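Local structure of SNF1-like protein kinase ssp2 (Schizosaccharomyces pombe, 2QRD) at residues E25-L28 / A29-A33; S119-P122 / F123-C127. The protein is probably the catalytic subunit of an AMPK-like serine/threonine kinase, its C-terminal region probably helping to assemble the heterotrimer. All blocks are in the same frame, centred on the assembly; numbering follows the deposited sequence.

Contact 1 (E25-L28 / A29-A33)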
loop_
_atom_site.group_PDB
_atom_site.type_symbol
_atom_site.label_atom_id
_atom_site.label_comp_id
_atom_site.label_asym_id
_atom_site.label_seq_id
_atom_site.Cartn_x
_atom_site.Cartn_y
_atom_site.Cartn_z
ATOM N N GLU A 25 33.056 13.412 14.540
ATOM C CA GLU A 25 33.309 12.353 13.552
ATOM C C GLU A 25 32.054 11.980 12.742
ATOM O O GLU A 25 32.136 11.691 11.539
ATOM C CB GLU A 25 33.955 11.113 14.188
ATOM C CG GLU A 25 35.432 11.309 14.553
ATOM C CD GLU A 25 35.996 10.167 15.420
ATOM O OE1 GLU A 25 35.378 9.060 15.426
ATOM O OE2 GLU A 25 37.050 10.375 16.091
ATOM N N ILE A 26 30.907 11.983 13.425
ATOM C CA ILE A 26 29.614 11.761 12.812
ATOM C C ILE A 26 29.273 12.926 11.879
ATOM O O ILE A 26 28.816 12.708 10.759
ATOM C CB ILE A 26 28.493 11.580 13.881
ATOM C CG1 ILE A 26 28.702 10.297 14.695
ATOM C CG2 ILE A 26 27.117 11.536 13.226
ATOM C CD1 ILE A 26 27.904 10.277 15.996
ATOM N N LEU A 27 29.476 14.158 12.349
ATOM C CA LEU A 27 29.218 15.329 11.523
ATOM C C LEU A 27 30.027 15.259 10.209
ATOM O O LEU A 27 29.442 15.393 9.134
ATOM C CB LEU A 27 29.457 16.628 12.311
ATOM C CG LEU A 27 29.046 17.947 11.639
ATOM C CD1 LEU A 27 27.555 17.956 11.241
ATOM C CD2 LEU A 27 29.412 19.171 12.505
ATOM N N LEU A 28 31.345 15.027 10.307
ATOM C CA LEU A 28 32.202 14.722 9.148
ATOM C C LEU A 28 31.628 13.667 8.187
ATOM O O LEU A 28 31.620 13.892 6.981
ATOM C CB LEU A 28 33.617 14.280 9.594
ATOM C CG LEU A 28 34.679 13.893 8.547
ATOM C CD1 LEU A 28 35.065 15.063 7.658
ATOM C CD2 LEU A 28 35.941 13.300 9.198
ATOM N N ALA A 29 31.185 12.523 8.722
ATOM C CA ALA A 29 30.616 11.419 7.918
ATOM C C ALA A 29 29.336 11.823 7.186
ATOM O O ALA A 29 29.133 11.462 6.031
ATOM C CB ALA A 29 30.366 10.191 8.789
ATOM N N VAL A 30 28.495 12.594 7.866
ATOM C CA VAL A 30 27.295 13.177 7.276
ATOM C C VAL A 30 27.623 14.105 6.095
ATOM O O VAL A 30 26.963 14.028 5.039
ATOM C CB VAL A 30 26.441 13.934 8.329
ATOM C CG1 VAL A 30 25.277 14.624 7.665
ATOM C CG2 VAL A 30 25.961 12.993 9.407
ATOM N N TYR A 31 28.634 14.959 6.254
ATOM C CA TYR A 31 29.036 15.887 5.187
ATOM C C TYR A 31 29.633 15.144 4.016
ATOM O O TYR A 31 29.430 15.507 2.861
ATOM C CB TYR A 31 30.049 16.908 5.701
ATOM C CG TYR A 31 29.441 18.174 6.267
ATOM C CD1 TYR A 31 29.674 18.545 7.585
ATOM C CD2 TYR A 31 28.638 19.009 5.485
ATOM C CE1 TYR A 31 29.133 19.736 8.112
ATOM C CE2 TYR A 31 28.077 20.193 6.014
ATOM C CZ TYR A 31 28.344 20.551 7.321
ATOM O OH TYR A 31 27.802 21.700 7.859
ATOM N N ARG A 32 30.376 14.094 4.319
ATOM C CA ARG A 32 30.965 13.271 3.277
ATOM C C ARG A 32 29.893 12.530 2.473
ATOM O O ARG A 32 29.942 12.514 1.246
ATOM C CB ARG A 32 32.036 12.332 3.855
ATOM C CG ARG A 32 33.358 13.034 4.087
ATOM C CD ARG A 32 34.416 12.117 4.690
ATOM N NE ARG A 32 35.761 12.707 4.599
ATOM C CZ ARG A 32 36.782 12.409 5.402
ATOM N NH1 ARG A 32 36.609 11.533 6.389
ATOM N NH2 ARG A 32 37.970 13.002 5.235
ATOM N N ALA A 33 28.927 11.947 3.173
ATOM C CA ALA A 33 27.746 11.325 2.560
ATOM C C ALA A 33 26.887 12.298 1.696
ATOM O O ALA A 33 26.453 11.930 0.604
ATOM C CB ALA A 33 26.893 10.722 3.638
#

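Contact 2 (S119-P122 / F123-C127)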
loop_
_atom_site.group_PDB
_atom_site.type_symbol
_atom_site.label_atom_id
_atom_site.label_comp_id
_atom_site.label_asym_id
_atom_site.label_seq_id
_atom_site.Cartn_x
_atom_site.Cartn_y
_atom_site.Cartn_z
ATOM N N SER A 119 3.713 16.464 -0.550
ATOM C CA SER A 119 4.139 15.062 -0.696
ATOM C C SER A 119 5.428 14.660 0.009
ATOM O O SER A 119 6.332 15.474 0.129
ATOM C CB SER A 119 4.259 14.725 -2.162
ATOM O OG SER A 119 4.601 13.376 -2.332
ATOM N N SER A 120 5.504 13.398 0.464
ATOM C CA SER A 120 6.719 12.814 1.077
ATOM C C SER A 120 7.741 12.379 0.034
ATOM O O SER A 120 8.850 11.947 0.363
ATOM C CB SER A 120 6.372 11.567 1.920
ATOM O OG SER A 120 5.530 11.871 3.019
ATOM N N PHE A 121 7.339 12.434 -1.223
ATOM C CA PHE A 121 8.217 12.151 -2.351
ATOM C C PHE A 121 8.448 13.416 -3.186
ATOM O O PHE A 121 7.510 14.160 -3.425
ATOM C CB PHE A 121 7.601 11.037 -3.192
ATOM C CG PHE A 121 7.600 9.727 -2.494
ATOM C CD1 PHE A 121 6.505 9.318 -1.747
ATOM C CD2 PHE A 121 8.721 8.900 -2.543
ATOM C CE1 PHE A 121 6.522 8.073 -1.088
ATOM C CE2 PHE A 121 8.742 7.687 -1.890
ATOM C CZ PHE A 121 7.640 7.272 -1.165
ATOM N N PRO A 122 9.679 13.640 -3.682
ATOM C CA PRO A 122 10.880 12.806 -3.661
ATOM C C PRO A 122 11.681 12.780 -2.362
ATOM O O PRO A 122 12.733 12.142 -2.299
ATOM C CB PRO A 122 11.706 13.405 -4.793
ATOM C CG PRO A 122 11.317 14.808 -4.817
ATOM C CD PRO A 122 9.875 14.837 -4.517
ATOM N N PHE A 123 11.185 13.453 -1.336
ATOM C CA PHE A 123 11.889 13.541 -0.081
ATOM C C PHE A 123 12.420 12.185 0.392
ATOM O O PHE A 123 13.621 12.063 0.636
ATOM C CB PHE A 123 11.001 14.172 1.004
ATOM C CG PHE A 123 11.530 13.977 2.416
ATOM C CD1 PHE A 123 12.768 14.506 2.799
ATOM C CD2 PHE A 123 10.791 13.256 3.351
ATOM C CE1 PHE A 123 13.240 14.342 4.112
ATOM C CE2 PHE A 123 11.270 13.075 4.641
ATOM C CZ PHE A 123 12.487 13.626 5.011
ATOM N N LEU A 124 11.527 11.201 0.537
ATOM C CA LEU A 124 11.916 9.865 0.962
ATOM C C LEU A 124 12.840 9.115 -0.007
ATOM O O LEU A 124 13.581 8.228 0.426
ATOM C CB LEU A 124 10.674 8.986 1.265
ATOM C CG LEU A 124 9.876 9.228 2.554
ATOM C CD1 LEU A 124 8.630 8.349 2.572
ATOM C CD2 LEU A 124 10.750 8.983 3.768
ATOM N N ASP A 125 12.774 9.427 -1.309
ATOM C CA ASP A 125 13.722 8.833 -2.291
ATOM C C ASP A 125 15.095 9.450 -2.123
ATOM O O ASP A 125 16.079 8.803 -2.280
ATOM C CB ASP A 125 13.248 8.978 -3.742
ATOM C CG ASP A 125 11.795 8.522 -3.948
ATOM O OD1 ASP A 125 10.937 9.381 -4.176
ATOM O OD2 ASP A 125 11.488 7.329 -3.871
ATOM N N LEU A 126 15.143 10.709 -1.729
ATOM C CA LEU A 126 16.403 11.369 -1.356
ATOM C C LEU A 126 17.035 10.891 -0.021
ATOM O O LEU A 126 18.266 10.756 0.076
ATOM C CB LEU A 126 16.192 12.874 -1.364
ATOM C CG LEU A 126 16.433 13.602 -2.711
ATOM C CD1 LEU A 126 16.386 12.775 -3.948
ATOM C CD2 LEU A 126 15.550 14.838 -2.837
ATOM N N CYS A 127 16.198 10.619 0.982
ATOM C CA CYS A 127 16.636 10.064 2.240
ATOM C C CYS A 127 17.252 8.681 2.088
ATOM O O CYS A 127 18.176 8.329 2.825
ATOM C CB CYS A 127 15.458 9.957 3.197
ATOM S SG CYS A 127 14.836 11.508 3.877
#

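Contact 1 (E25-L28 / A29-A33)
L28 and R32, one helical turn apart, make the most intimate side-chain meeting along this piece of helix 23-37. CG of L28 lies anti to the backbone N (chi1 179°), which sends the isobutyl group forward along the helix, and the extended arginine chain brings its guanidinium over it. L28 CD1 sits under the centre of one guanidinium face, 3.8 Å from the plane, while L28 CD2 comes within 3.4 Å of R32 NH1. Arginine suits this exposed place because its flat group can cover a leucine and remain charged. An apolar pair follows the same spacing: L27 and Y31 run alongside each other in the same direction, with L27 CD1 3.9 Å from Y31 CE1. I26 and V30 meet more loosely, CG2 to CG2 at 4.2 Å.

The pattern is that of an amphipathic alpha-helix packed on the antiparallel sheet of a KA1-like domain. I26 and V30 reach F90 and L92 of strand 89-101, and L27 joins V30 and Y31 on I58 of strand 57-63. The tyrosine combines both needs of its buried site, its ring meeting F41 edge-to-face and its OH hydrogen-bonding to T42 O. L28 and Y31 pack on L15 of the SPCC1919.03c chain, and R32 on I11 of it.

Successive i to i+4 backbone bonds hold these side chains in register. V30 N reaches I26 O at 2.9 Å with an N-H...O angle of 165°, and Y31 N reaches L27 O at 3.0 Å. A29 N bonds to E25 O, and R32 N to L28 O.

Contact 2 (S119-P122 / F123-C127)
P122 O accepts two backbone N-H groups: L126 N at 2.9 Å, with an N-H...O angle of 158°, and D125 N in a weak bond bent to 118°. Two residues earlier, S120 O receives L124 N at 2.8 Å, in a nearly straight bond. The serine carbonyl also lies at the edge of the F123 ring.

Together these bonds start helix 123-136 from a loop shaped by an ST turn, in which S119 OG accepts from F121 N at 3.1 Å, and by a cis peptide bond before P122. Proline suits that bend, since the cis form costs far less before a proline than before other residues. Y99 OH of strand 89-101 bonds to both S119 O and F123 N, joining this helix start to the sheet.

F121 CG lies beside the backbone N, anti to the carbonyl carbon (chi1 -69°), a turn that lays the ring alongside the first helical turn, where its CE2 touches L124 CB at 3.9 Å. D125 OD2 is hydrogen-bonded by an aromatic side chain of another protein chain. Replacing F121 by an alanine is likely to leave L124 CB without its aromatic neighbour and open a gap against that other chain, whose aromatic ring meets the phenylalanine.

Contacts 1 and 2 belong to different helices, 23-37 and 123-136, and lie on opposite sides of the chain's centre, their own centres about 21 Å apart. Contact 1 is partly buried and mid-helix: its backbone bonding is regular, and its side chains divide between a face on the sheet and an exposed edge. Contact 2 is wholly buried and marks a helix start, where a loop carbonyl takes two N-H groups, one of them weakly, and phenylalanine, proline and aspartate stand in place of the i to i+4 pairs of leucine with tyrosine or arginine and isoleucine with valine. Strand 89-101 receives side chains from both. Contact 1 meets the SPCC1919.03c chain; contact 2 meets that chain and another protein chain.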